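Local coordinates for protein 2-c-methyl-d-erythritol 4-phosphate cytidylyltransferase (Streptococcus pneumoniae, PDB 2VSH) that transfers the cytidylyl group of CTP to D-ribitol 5-phosphate, making the CDP-activated ribitol used for teichoic acid precursors, at residues A[85-88]-A[89-92]; A[173-176]-A[177-180]; A[184-188]-A[189-193]; A[197-200]-A[201-205]. All blocks are in the same frame, centred on the assembly; numbering follows the deposited sequence.

Interaction 1 of 4, residues A[85-88]-A[89-92]; sequences DRNT and SIKN
The first turn of helix 86-100, opened by an Asp N-cap, is where D85 and S89 meet: S89 N donates to D85 O over 3.1 Å, beginning the ladder of i to i+4 bonds. In this GT-A-like cytidylyltransferase, residues 85-89 correspond to part of the CTP site, so the bonds of this turn probably help set its shape. Aspartate suits the cap because its short carboxylate can fold back on the helix. D85 OD1 takes T88 N at 2.9 Å, nearly end-on to its C-O bond, and T88 OG1 at 2.7 Å from above the carboxylate plane. One oxygen thus grips both the amide and the hydroxyl of T88. T88 places OG1 beside its own backbone N (chi1 -51°), which sends CG2 the other way, alongside the K91 chain and 4.0 Å from K91 CE. Further along, I90 N bonds to R86 O, and N87 and I90 run side by side, the amide OD1 of N87 lying 3.8 Å from I90 CD1. I90 brings branched bulk to the buried face, where it meets L8 and F174. R86 reaches off the helix to a salt bridge with D113, while S89 OG is held by G83 N. K91 bends at chi3 (78°) and chi4 (82°), which brings NZ to N92 OD1 at 3.0 Å; the other end of that amide, N92 ND2, is bonded to K81 O.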
ATOM      1  N   ASP A  85      16.878 -15.062  -0.225  1.00 34.84           N
ATOM      2  CA  ASP A  85      16.224 -13.760  -0.154  1.00 33.74           C
ATOM      3  C   ASP A  85      16.565 -12.988  -1.419  1.00 31.90           C
ATOM      4  O   ASP A  85      17.431 -13.427  -2.183  1.00 31.62           O
ATOM      5  CB  ASP A  85      16.625 -13.006   1.135  1.00 35.53           C
ATOM      6  CG  ASP A  85      18.135 -12.828   1.291  1.00 35.49           C
ATOM      7  OD1 ASP A  85      18.836 -12.531   0.313  1.00 31.26           O
ATOM      8  OD2 ASP A  85      18.625 -12.962   2.425  1.00 40.87           O
ATOM      9  N   ARG A  86      15.896 -11.863  -1.669  1.00 30.20           N
ATOM     10  CA  ARG A  86      16.126 -11.157  -2.917  1.00 29.12           C
ATOM     11  C   ARG A  86      17.590 -10.759  -3.163  1.00 27.34           C
ATOM     12  O   ARG A  86      18.066 -10.894  -4.281  1.00 25.98           O
ATOM     13  CB  ARG A  86      15.175  -9.964  -3.128  1.00 28.72           C
ATOM     14  CG  ARG A  86      15.070  -8.961  -1.976  1.00 32.57           C
ATOM     15  CD  ARG A  86      13.974  -7.884  -2.225  1.00 31.86           C
ATOM     16  NE  ARG A  86      14.035  -7.350  -3.594  1.00 34.79           N
ATOM     17  CZ  ARG A  86      13.076  -7.469  -4.510  1.00 35.95           C
ATOM     18  NH1 ARG A  86      11.925  -8.081  -4.215  1.00 36.78           N
ATOM     19  NH2 ARG A  86      13.265  -6.954  -5.727  1.00 35.44           N
ATOM     20  N   ASN A  87      18.298 -10.276  -2.133  1.00 26.83           N
ATOM     21  CA  ASN A  87      19.680  -9.807  -2.336  1.00 25.81           C
ATOM     22  C   ASN A  87      20.649 -10.954  -2.649  1.00 25.45           C
ATOM     23  O   ASN A  87      21.607 -10.779  -3.387  1.00 24.31           O
ATOM     24  CB  ASN A  87      20.175  -9.004  -1.125  1.00 27.42           C
ATOM     25  CG  ASN A  87      19.634  -7.583  -1.102  1.00 26.21           C
ATOM     26  OD1 ASN A  87      19.364  -6.986  -2.142  1.00 24.02           O
ATOM     27  ND2 ASN A  87      19.457  -7.045   0.095  1.00 27.53           N
ATOM     28  N   THR A  88      20.391 -12.126  -2.077  1.00 25.70           N
ATOM     29  CA  THR A  88      21.181 -13.312  -2.398  1.00 26.09           C
ATOM     30  C   THR A  88      20.905 -13.708  -3.852  1.00 23.87           C
ATOM     31  O   THR A  88      21.788 -14.178  -4.541  1.00 23.87           O
ATOM     32  CB  THR A  88      20.890 -14.484  -1.429  1.00 27.84           C
ATOM     33  OG1 THR A  88      21.014 -14.021  -0.082  1.00 30.28           O
ATOM     34  CG2 THR A  88      21.908 -15.621  -1.621  1.00 29.37           C
ATOM     35  N   SER A  89      19.674 -13.510  -4.305  1.00 22.58           N
ATOM     36  CA  SER A  89      19.326 -13.800  -5.697  1.00 21.82           C
ATOM     37  C   SER A  89      20.029 -12.815  -6.619  1.00 20.99           C
ATOM     38  O   SER A  89      20.568 -13.209  -7.659  1.00 21.68           O
ATOM     39  CB  SER A  89      17.809 -13.766  -5.913  1.00 20.97           C
ATOM     40  OG  SER A  89      17.199 -14.857  -5.252  1.00 23.62           O
ATOM     41  N   ILE A  90      20.057 -11.544  -6.234  1.00 20.18           N
ATOM     42  CA  ILE A  90      20.804 -10.542  -7.028  1.00 19.01           C
ATOM     43  C   ILE A  90      22.288 -10.918  -7.166  1.00 20.16           C
ATOM     44  O   ILE A  90      22.828 -10.921  -8.273  1.00 19.47           O
ATOM     45  CB  ILE A  90      20.617  -9.104  -6.495  1.00 19.18           C
ATOM     46  CG1 ILE A  90      19.141  -8.686  -6.645  1.00 17.56           C
ATOM     47  CG2 ILE A  90      21.507  -8.134  -7.274  1.00 17.36           C
ATOM     48  CD1 ILE A  90      18.729  -7.447  -5.866  1.00 18.44           C
ATOM     49  N   LYS A  91      22.932 -11.251  -6.052  1.00 21.39           N
ATOM     50  CA  LYS A  91      24.324 -11.703  -6.071  1.00 22.92           C
ATOM     51  C   LYS A  91      24.483 -12.905  -7.013  1.00 22.71           C
ATOM     52  O   LYS A  91      25.393 -12.939  -7.830  1.00 23.19           O
ATOM     53  CB  LYS A  91      24.810 -12.033  -4.659  1.00 24.28           C
ATOM     54  CG  LYS A  91      26.140 -12.824  -4.607  1.00 25.79           C
ATOM     55  CD  LYS A  91      26.394 -13.421  -3.244  1.00 29.17           C
ATOM     56  CE  LYS A  91      25.553 -14.703  -2.990  1.00 33.99           C
ATOM     57  NZ  LYS A  91      26.108 -15.979  -3.562  1.00 34.54           N
ATOM     58  N   ASN A  92      23.571 -13.872  -6.908  1.00 22.98           N
ATOM     59  CA  ASN A  92      23.612 -15.070  -7.744  1.00 22.85           C
ATOM     60  C   ASN A  92      23.495 -14.727  -9.222  1.00 21.96           C
ATOM     61  O   ASN A  92      24.223 -15.284 -10.056  1.00 22.81           O
ATOM     62  CB  ASN A  92      22.502 -16.032  -7.341  1.00 23.23           C
ATOM     63  CG  ASN A  92      22.848 -16.833  -6.128  1.00 24.87           C
ATOM     64  OD1 ASN A  92      23.856 -16.590  -5.476  1.00 24.69           O
ATOM     65  ND2 ASN A  92      22.021 -17.804  -5.815  1.00 25.61           N
TER

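Interaction 2 of 4, residues A[173-176]-A[177-180]; sequences TFRC and KDFM
The rings of F174 and F179 lie nearly parallel, 14° between planes, but slid so far that they barely overlap with centroids 5.3 Å apart. The closest touch is therefore not ring on ring: F174 CE1 lies 3.6 Å from F179 CB, an oblique approach, and F179 CD2 is next to it. F174 holds its CG between the backbone N and the carbonyl carbon (chi1 41°), whereas F179 throws its ring anti to its own N (chi1 176°), and these different torsions bring the two rings together where strand 165-175 gives way to helix 176-184. Large flat hydrocarbons suit this buried junction: F201 meets the F174 ring and Y183 that of F179.

The third flat group is the guanidinium of R175, with a water at its edge, in plane. That water accepts from R175 NH1 and R175 N and donates to D178 OD2 at 2.8 Å. R175, the N-cap residue, lies alongside D178, R175 CD 3.8 Å from D178 OD2, and its O accepts F179 N at 3.1 Å to begin the helix. The guanidinium also bonds E106 and the carbonyl of H134. R175 NH1 and D178 OD2, 4.5 Å apart, are too far for a salt bridge; the water bridges them, and the opposite charges probably still attract. The carboxylate, near the helix N-terminus, is probably stabilised as an anion by the dipole and the arginine.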
ATOM      1  N   THR A 173      18.173  -0.478 -10.335  1.00 19.25           N
ATOM      2  CA  THR A 173      19.235  -0.559 -11.336  1.00 19.72           C
ATOM      3  C   THR A 173      20.556  -0.003 -10.798  1.00 20.30           C
ATOM      4  O   THR A 173      20.590   1.032 -10.134  1.00 19.69           O
ATOM      5  CB  THR A 173      18.800   0.184 -12.634  1.00 20.58           C
ATOM      6  OG1 THR A 173      17.592  -0.417 -13.119  1.00 20.45           O
ATOM      7  CG2 THR A 173      19.878   0.123 -13.726  1.00 20.37           C
ATOM      8  N   PHE A 174      21.646  -0.712 -11.081  1.00 20.63           N
ATOM      9  CA  PHE A 174      22.942  -0.362 -10.530  1.00 21.42           C
ATOM     10  C   PHE A 174      24.070  -1.149 -11.201  1.00 21.76           C
ATOM     11  O   PHE A 174      23.827  -2.154 -11.856  1.00 20.78           O
ATOM     12  CB  PHE A 174      22.942  -0.580  -8.990  1.00 21.20           C
ATOM     13  CG  PHE A 174      22.241  -1.835  -8.545  1.00 20.15           C
ATOM     14  CD1 PHE A 174      22.809  -3.085  -8.764  1.00 21.07           C
ATOM     15  CD2 PHE A 174      21.010  -1.768  -7.900  1.00 19.58           C
ATOM     16  CE1 PHE A 174      22.143  -4.245  -8.362  1.00 20.36           C
ATOM     17  CE2 PHE A 174      20.353  -2.917  -7.492  1.00 18.47           C
ATOM     18  CZ  PHE A 174      20.920  -4.159  -7.729  1.00 19.34           C
ATOM     19  N   ARG A 175      25.304  -0.689 -11.016  1.00 22.10           N
ATOM     20  CA  ARG A 175      26.479  -1.404 -11.525  1.00 22.68           C
ATOM     21  C   ARG A 175      26.636  -2.684 -10.730  1.00 22.87           C
ATOM     22  O   ARG A 175      26.504  -2.681  -9.503  1.00 22.87           O
ATOM     23  CB  ARG A 175      27.727  -0.526 -11.432  1.00 23.15           C
ATOM     24  CG  ARG A 175      27.749   0.591 -12.477  1.00 22.22           C
ATOM     25  CD  ARG A 175      28.583   1.803 -12.073  1.00 24.86           C
ATOM     26  NE  ARG A 175      28.225   2.903 -12.968  1.00 27.09           N
ATOM     27  CZ  ARG A 175      27.235   3.778 -12.766  1.00 27.84           C
ATOM     28  NH1 ARG A 175      26.488   3.746 -11.671  1.00 26.84           N
ATOM     29  NH2 ARG A 175      26.993   4.700 -13.678  1.00 29.87           N
ATOM     30  N   CYS A 176      26.848  -3.789 -11.441  1.00 23.10           N
ATOM     31  CA  CYS A 176      26.989  -5.111 -10.827  1.00 22.02           C
ATOM     32  C   CYS A 176      28.088  -5.127  -9.769  1.00 22.86           C
ATOM     33  O   CYS A 176      27.863  -5.625  -8.680  1.00 22.59           O
ATOM     34  CB  CYS A 176      27.324  -6.150 -11.896  1.00 21.99           C
ATOM     35  SG  CYS A 176      26.042  -6.397 -13.154  1.00 22.52           S
ATOM     36  N   LYS A 177      29.267  -4.586 -10.108  1.00 23.85           N
ATOM     37  CA  LYS A 177      30.416  -4.527  -9.190  1.00 25.39           C
ATOM     38  C   LYS A 177      30.072  -3.733  -7.937  1.00 25.16           C
ATOM     39  O   LYS A 177      30.412  -4.164  -6.821  1.00 25.64           O
ATOM     40  CB  LYS A 177      31.650  -3.918  -9.878  1.00 26.84           C
ATOM     41  CG  LYS A 177      32.974  -4.055  -9.103  1.00 29.39           C
ATOM     42  CD  LYS A 177      34.092  -3.229  -9.760  1.00 30.04           C
ATOM     43  CE  LYS A 177      35.452  -3.320  -9.016  1.00 34.43           C
ATOM     44  NZ  LYS A 177      35.452  -2.814  -7.605  1.00 34.54           N
ATOM     45  N   ASP A 178      29.376  -2.603  -8.123  1.00 24.17           N
ATOM     46  CA  ASP A 178      28.956  -1.757  -7.014  1.00 23.87           C
ATOM     47  C   ASP A 178      28.080  -2.512  -6.020  1.00 23.02           C
ATOM     48  O   ASP A 178      28.317  -2.432  -4.809  1.00 24.37           O
ATOM     49  CB  ASP A 178      28.219  -0.514  -7.502  1.00 23.75           C
ATOM     50  CG  ASP A 178      29.159   0.560  -8.022  1.00 25.10           C
ATOM     51  OD1 ASP A 178      30.383   0.301  -8.129  1.00 25.88           O
ATOM     52  OD2 ASP A 178      28.662   1.657  -8.324  1.00 24.91           O
ATOM     53  N   PHE A 179      27.081  -3.241  -6.513  1.00 21.85           N
ATOM     54  CA  PHE A 179      26.257  -4.054  -5.621  1.00 20.85           C
ATOM     55  C   PHE A 179      27.096  -5.101  -4.885  1.00 21.39           C
ATOM     56  O   PHE A 179      26.931  -5.282  -3.681  1.00 21.81           O
ATOM     57  CB  PHE A 179      25.107  -4.737  -6.367  1.00 20.84           C
ATOM     58  CG  PHE A 179      24.301  -5.662  -5.501  1.00 19.69           C
ATOM     59  CD1 PHE A 179      24.684  -6.995  -5.343  1.00 21.71           C
ATOM     60  CD2 PHE A 179      23.169  -5.199  -4.827  1.00 20.85           C
ATOM     61  CE1 PHE A 179      23.948  -7.862  -4.544  1.00 21.24           C
ATOM     62  CE2 PHE A 179      22.423  -6.059  -4.023  1.00 21.20           C
ATOM     63  CZ  PHE A 179      22.817  -7.388  -3.873  1.00 20.61           C
ATOM     64  N   MET A 180      27.974  -5.800  -5.605  1.00 21.20           N
ATOM     65  CA  MET A 180      28.824  -6.812  -4.973  1.00 22.02           C
ATOM     66  C   MET A 180      29.688  -6.255  -3.855  1.00 23.66           C
ATOM     67  O   MET A 180      29.713  -6.810  -2.759  1.00 24.32           O
ATOM     68  CB  MET A 180      29.688  -7.553  -6.000  1.00 22.40           C
ATOM     69  CG  MET A 180      28.865  -8.297  -7.040  1.00 21.29           C
ATOM     70  SD  MET A 180      27.936  -9.706  -6.379  1.00 23.38           S
ATOM     71  CE  MET A 180      29.175 -10.999  -6.511  1.00 23.23           C
TER
HETATM   72  O   HOH W   1      26.211   1.646  -9.613  1.00 13.24           O

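Interaction 3 of 4, residues A[184-188]-A[189-193]; sequences GSLSD and EEKEI
S187 and E190 form a capping box at the start of helix 188-193, each offering a side-chain acceptor to the other's backbone amide. Just before it, S185 turns its hydroxyl back to L182 O, tying the loop to the helix it has left. L186 is the buried residue of the contact. Its CB packs 3.7 Å from K191 CG, while CD2 lies the same distance from E190 OE1, the side chains of L186 and E190 crossing at about a right angle; a leucine suits this buried place, lying against the aliphatic part of K191 and the carboxylate end of E190, with L194 and K204 also touching it. S187 comes next, as N-cap. With chi1 at 70°, its OG sits between the backbone N and the carbonyl carbon, from where it accepts E190 N at 3.0 Å. E190 completes the box by returning along an extended chain: OE1 takes S187 N at 3.1 Å, on the anti side of the carboxylate and 19° out of its plane. Glutamate has just the length for this return bond. S187 O meanwhile accepts K191 N at 2.8 Å, the first helical rung. D188, the first residue of the helix, offers its O to E192 N. K191 stretches back along the loop, its ammonium making a cation-pi contact with Y183. One water links the L186 carbonyl to the D188 carboxylate: it donates to L186 O at 2.6 Å and to D188 OD2 at 2.7 Å, and accepts a weak bond from K191 NZ.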
ATOM      1  N   GLY A 184      28.814  -7.149  -0.052  1.00 26.47           N
ATOM      2  CA  GLY A 184      29.888  -7.942   0.523  1.00 26.83           C
ATOM      3  C   GLY A 184      30.402  -7.397   1.835  1.00 27.54           C
ATOM      4  O   GLY A 184      30.998  -8.131   2.608  1.00 27.71           O
ATOM      5  N   SER A 185      30.170  -6.106   2.082  1.00 28.21           N
ATOM      6  CA  SER A 185      30.670  -5.432   3.282  1.00 29.42           C
ATOM      7  C   SER A 185      29.725  -5.579   4.478  1.00 29.17           C
ATOM      8  O   SER A 185      29.988  -5.023   5.547  1.00 30.52           O
ATOM      9  CB  SER A 185      30.910  -3.945   2.996  1.00 30.20           C
ATOM     10  OG  SER A 185      29.674  -3.243   3.001  1.00 30.05           O
ATOM     11  N   LEU A 186      28.638  -6.330   4.307  1.00 27.55           N
ATOM     12  CA  LEU A 186      27.605  -6.432   5.336  1.00 26.94           C
ATOM     13  C   LEU A 186      27.729  -7.714   6.137  1.00 27.13           C
ATOM     14  O   LEU A 186      28.045  -8.756   5.594  1.00 26.52           O
ATOM     15  CB  LEU A 186      26.199  -6.352   4.708  1.00 26.18           C
ATOM     16  CG  LEU A 186      25.819  -5.077   3.933  1.00 25.73           C
ATOM     17  CD1 LEU A 186      24.462  -5.224   3.263  1.00 24.63           C
ATOM     18  CD2 LEU A 186      25.868  -3.826   4.821  1.00 27.97           C
ATOM     19  N   SER A 187      27.466  -7.631   7.436  1.00 27.39           N
ATOM     20  CA  SER A 187      27.346  -8.820   8.252  1.00 27.43           C
ATOM     21  C   SER A 187      26.031  -9.535   7.936  1.00 26.13           C
ATOM     22  O   SER A 187      25.095  -8.938   7.383  1.00 25.22           O
ATOM     23  CB  SER A 187      27.376  -8.436   9.727  1.00 28.99           C
ATOM     24  OG  SER A 187      26.171  -7.756  10.084  1.00 29.79           O
ATOM     25  N   ASP A 188      25.950 -10.809   8.313  1.00 25.87           N
ATOM     26  CA  ASP A 188      24.711 -11.560   8.172  1.00 24.23           C
ATOM     27  C   ASP A 188      23.552 -10.805   8.821  1.00 23.55           C
ATOM     28  O   ASP A 188      22.473 -10.724   8.257  1.00 22.09           O
ATOM     29  CB  ASP A 188      24.873 -12.943   8.777  1.00 25.52           C
ATOM     30  CG  ASP A 188      25.885 -13.793   8.017  1.00 26.57           C
ATOM     31  OD1 ASP A 188      26.194 -14.908   8.496  1.00 29.32           O
ATOM     32  OD2 ASP A 188      26.377 -13.324   6.961  1.00 26.20           O
ATOM     33  N   GLU A 189      23.798 -10.233   9.998  1.00 23.36           N
ATOM     34  CA  GLU A 189      22.763  -9.477  10.699  1.00 22.92           C
ATOM     35  C   GLU A 189      22.330  -8.235   9.929  1.00 22.02           C
ATOM     36  O   GLU A 189      21.153  -7.896   9.936  1.00 21.35           O
ATOM     37  CB  GLU A 189      23.212  -9.093  12.113  1.00 23.51           C
ATOM     38  CG  GLU A 189      23.196 -10.240  13.079  1.00 24.82           C
ATOM     39  CD  GLU A 189      24.378 -11.188  12.906  1.00 25.21           C
ATOM     40  OE1 GLU A 189      25.363 -10.825  12.230  1.00 23.47           O
ATOM     41  OE2 GLU A 189      24.323 -12.300  13.455  1.00 26.92           O
ATOM     42  N   GLU A 190      23.278  -7.545   9.298  1.00 22.62           N
ATOM     43  CA  GLU A 190      22.951  -6.371   8.497  1.00 22.73           C
ATOM     44  C   GLU A 190      22.176  -6.763   7.250  1.00 21.96           C
ATOM     45  O   GLU A 190      21.205  -6.098   6.899  1.00 21.24           O
ATOM     46  CB  GLU A 190      24.199  -5.547   8.138  1.00 23.25           C
ATOM     47  CG  GLU A 190      24.765  -4.772   9.305  1.00 24.50           C
ATOM     48  CD  GLU A 190      26.124  -4.143   9.006  1.00 25.97           C
ATOM     49  OE1 GLU A 190      26.929  -4.719   8.252  1.00 22.96           O
ATOM     50  OE2 GLU A 190      26.395  -3.067   9.560  1.00 28.41           O
ATOM     51  N   LYS A 191      22.577  -7.861   6.607  1.00 22.43           N
ATOM     52  CA  LYS A 191      21.830  -8.391   5.457  1.00 22.66           C
ATOM     53  C   LYS A 191      20.375  -8.751   5.791  1.00 23.06           C
ATOM     54  O   LYS A 191      19.480  -8.524   4.972  1.00 22.84           O
ATOM     55  CB  LYS A 191      22.546  -9.585   4.828  1.00 22.57           C
ATOM     56  CG  LYS A 191      23.862  -9.216   4.184  1.00 23.80           C
ATOM     57  CD  LYS A 191      24.684 -10.423   3.888  1.00 25.31           C
ATOM     58  CE  LYS A 191      25.878 -10.021   3.062  1.00 25.89           C
ATOM     59  NZ  LYS A 191      26.551 -11.251   2.606  1.00 27.72           N
ATOM     60  N   GLU A 192      20.136  -9.294   6.987  1.00 24.54           N
ATOM     61  CA  GLU A 192      18.768  -9.582   7.461  1.00 24.73           C
ATOM     62  C   GLU A 192      17.866  -8.356   7.551  1.00 25.00           C
ATOM     63  O   GLU A 192      16.642  -8.465   7.424  1.00 24.73           O
ATOM     64  CB  GLU A 192      18.807 -10.222   8.847  1.00 25.89           C
ATOM     65  CG  GLU A 192      19.144 -11.690   8.824  1.00 27.78           C
ATOM     66  CD  GLU A 192      19.431 -12.253  10.192  1.00 30.15           C
ATOM     67  OE1 GLU A 192      19.448 -11.486  11.193  1.00 31.19           O
ATOM     68  OE2 GLU A 192      19.625 -13.487  10.257  1.00 31.96           O
ATOM     69  N   ILE A 193      18.467  -7.200   7.806  1.00 25.23           N
ATOM     70  CA  ILE A 193      17.712  -5.961   8.019  1.00 25.22           C
ATOM     71  C   ILE A 193      17.640  -5.153   6.728  1.00 25.23           C
ATOM     72  O   ILE A 193      16.620  -4.521   6.441  1.00 24.29           O
ATOM     73  CB  ILE A 193      18.345  -5.092   9.140  1.00 26.39           C
ATOM     74  CG1 ILE A 193      18.267  -5.806  10.484  1.00 26.09           C
ATOM     75  CG2 ILE A 193      17.670  -3.702   9.237  1.00 26.86           C
ATOM     76  CD1 ILE A 193      19.208  -5.207  11.541  1.00 28.05           C
TER
HETATM   77  O   HOH W   2      27.852 -11.343   5.752  1.00 18.15           O

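Interaction 4 of 4, residues A[197-200]-A[201-205]; sequences ACKI and FVIKG
F201 packs tightly against the turn before it: the carbonyl oxygen of A197 lies at the ring edge, in the ring plane, 3.4 Å from F201 CD1. Chi1 of -75° keeps F201 CG beside its own backbone N and lets the ring extend back along helix 197-203. A197, C198, I200 and F201 are all buried; A197, being small, lets N87, I90 and F174 come close. The helical bond from V202 N to C198 O is short at 2.8 Å.

Toward the helix end the contact faces solvent, with I203 and K204 exposed. Here the bond from K204 N to I200 O is longer, 3.2 Å, and bent to 143° at the hydrogen as the helix closes. A Schellman motif finishes it: G205 N bonds to V202 O at 3.0 Å and K206 N to F201 O, with G205 at the C-prime position, where its positive phi of 75° is easy for a residue without a side chain.

I200 faces N87 of helix 86-100 and L182 of helix 176-184, F201 meets F174 of strand 165-175, and K199 NZ bonds I159 O of the second subunit.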
ATOM      1  N   ALA A 197      17.686  -3.721  -2.090  1.00 24.82           N
ATOM      2  CA  ALA A 197      18.971  -3.462  -2.737  1.00 24.32           C
ATOM      3  C   ALA A 197      19.304  -1.972  -2.706  1.00 24.54           C
ATOM      4  O   ALA A 197      20.432  -1.585  -2.391  1.00 25.05           O
ATOM      5  CB  ALA A 197      18.971  -3.997  -4.179  1.00 24.25           C
ATOM      6  N   CYS A 198      18.315  -1.136  -3.013  1.00 23.59           N
ATOM      7  CA  CYS A 198      18.512   0.316  -2.955  1.00 23.74           C
ATOM      8  C   CYS A 198      18.859   0.821  -1.545  1.00 23.63           C
ATOM      9  O   CYS A 198      19.666   1.740  -1.397  1.00 24.44           O
ATOM     10  CB  CYS A 198      17.300   1.051  -3.528  1.00 23.51           C
ATOM     11  SG  CYS A 198      17.153   0.795  -5.335  1.00 24.62           S
ATOM     12  N   LYS A 199      18.256   0.223  -0.526  1.00 22.89           N
ATOM     13  CA  LYS A 199      18.560   0.551   0.886  1.00 24.18           C
ATOM     14  C   LYS A 199      20.059   0.437   1.200  1.00 24.07           C
ATOM     15  O   LYS A 199      20.610   1.258   1.928  1.00 26.01           O
ATOM     16  CB  LYS A 199      17.733  -0.339   1.828  1.00 24.18           C
ATOM     17  CG  LYS A 199      17.998  -0.184   3.325  1.00 28.11           C
ATOM     18  CD  LYS A 199      17.840   1.255   3.806  1.00 32.44           C
ATOM     19  CE  LYS A 199      17.991   1.380   5.314  1.00 36.70           C
ATOM     20  NZ  LYS A 199      16.786   0.855   6.036  1.00 39.97           N
ATOM     21  N   ILE A 200      20.712  -0.575   0.635  1.00 23.27           N
ATOM     22  CA  ILE A 200      22.140  -0.802   0.848  1.00 23.39           C
ATOM     23  C   ILE A 200      22.937   0.359   0.265  1.00 23.81           C
ATOM     24  O   ILE A 200      23.860   0.834   0.900  1.00 25.34           O
ATOM     25  CB  ILE A 200      22.610  -2.131   0.227  1.00 22.80           C
ATOM     26  CG1 ILE A 200      21.877  -3.319   0.871  1.00 22.14           C
ATOM     27  CG2 ILE A 200      24.132  -2.310   0.352  1.00 23.51           C
ATOM     28  CD1 ILE A 200      22.136  -4.631   0.147  1.00 23.31           C
ATOM     29  N   PHE A 201      22.573   0.811  -0.937  1.00 23.18           N
ATOM     30  CA  PHE A 201      23.212   1.986  -1.543  1.00 23.25           C
ATOM     31  C   PHE A 201      22.931   3.243  -0.710  1.00 23.91           C
ATOM     32  O   PHE A 201      23.840   4.028  -0.435  1.00 25.05           O
ATOM     33  CB  PHE A 201      22.765   2.177  -3.017  1.00 22.28           C
ATOM     34  CG  PHE A 201      23.401   1.194  -3.996  1.00 20.64           C
ATOM     35  CD1 PHE A 201      22.924  -0.117  -4.105  1.00 19.02           C
ATOM     36  CD2 PHE A 201      24.450   1.591  -4.815  1.00 21.02           C
ATOM     37  CE1 PHE A 201      23.502  -1.043  -5.011  1.00 19.38           C
ATOM     38  CE2 PHE A 201      25.051   0.685  -5.731  1.00 21.59           C
ATOM     39  CZ  PHE A 201      24.565  -0.643  -5.822  1.00 20.49           C
ATOM     40  N   VAL A 202      21.675   3.426  -0.296  1.00 23.93           N
ATOM     41  CA  VAL A 202      21.275   4.614   0.479  1.00 24.47           C
ATOM     42  C   VAL A 202      22.052   4.746   1.806  1.00 26.20           C
ATOM     43  O   VAL A 202      22.610   5.812   2.113  1.00 26.92           O
ATOM     44  CB  VAL A 202      19.722   4.657   0.682  1.00 24.39           C
ATOM     45  CG1 VAL A 202      19.306   5.674   1.710  1.00 24.29           C
ATOM     46  CG2 VAL A 202      19.031   4.950  -0.640  1.00 22.53           C
ATOM     47  N   ILE A 203      22.119   3.654   2.557  1.00 26.93           N
ATOM     48  CA  ILE A 203      22.778   3.649   3.867  1.00 28.68           C
ATOM     49  C   ILE A 203      24.300   3.783   3.776  1.00 29.76           C
ATOM     50  O   ILE A 203      24.945   4.232   4.727  1.00 30.15           O
ATOM     51  CB  ILE A 203      22.352   2.425   4.750  1.00 28.38           C
ATOM     52  CG1 ILE A 203      22.630   2.717   6.227  1.00 31.02           C
ATOM     53  CG2 ILE A 203      23.012   1.110   4.293  1.00 27.16           C
ATOM     54  CD1 ILE A 203      21.922   1.773   7.177  1.00 33.67           C
ATOM     55  N   LYS A 204      24.859   3.389   2.633  1.00 29.88           N
ATOM     56  CA  LYS A 204      26.280   3.591   2.350  1.00 30.63           C
ATOM     57  C   LYS A 204      26.587   4.967   1.779  1.00 31.75           C
ATOM     58  O   LYS A 204      27.698   5.209   1.304  1.00 32.11           O
ATOM     59  CB  LYS A 204      26.799   2.493   1.414  1.00 30.52           C
ATOM     60  CG  LYS A 204      26.796   1.099   2.026  1.00 30.44           C
ATOM     61  CD  LYS A 204      27.786   0.987   3.184  1.00 34.78           C
ATOM     62  CE  LYS A 204      27.898  -0.447   3.692  1.00 35.49           C
ATOM     63  NZ  LYS A 204      29.140  -0.640   4.514  1.00 39.04           N
ATOM     64  N   GLY A 205      25.609   5.871   1.842  1.00 31.54           N
ATOM     65  CA  GLY A 205      25.806   7.258   1.439  1.00 32.06           C
ATOM     66  C   GLY A 205      25.877   7.477  -0.062  1.00 31.53           C
ATOM     67  O   GLY A 205      26.469   8.467  -0.517  1.00 32.43           O
TER

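How the interactions relate
Interactions 1, 2 and 4 touch one another and are partly buried, while interaction 3 is a surface contact. F179 of interaction 2 presses against helix 86-100, its CE1 3.7 Å from I90 CG2. A197 CA of interaction 4 lies 3.6 Å from N87 OD1. Interactions 2 and 4 join through F201 and A197, F201 CZ being 3.6 Å from F174 CB. Interaction 3 touches interaction 4 where L186 CD1 meets I200 CD1 at 3.9 Å and S185 OG bonds K204 NZ. Of the four, interaction 1 alone holds residues of the probable CTP site; interactions 2 and 4 back it through N87, and the side chain of E192 in interaction 3 comes within about 4 Å of a bound calcium ion.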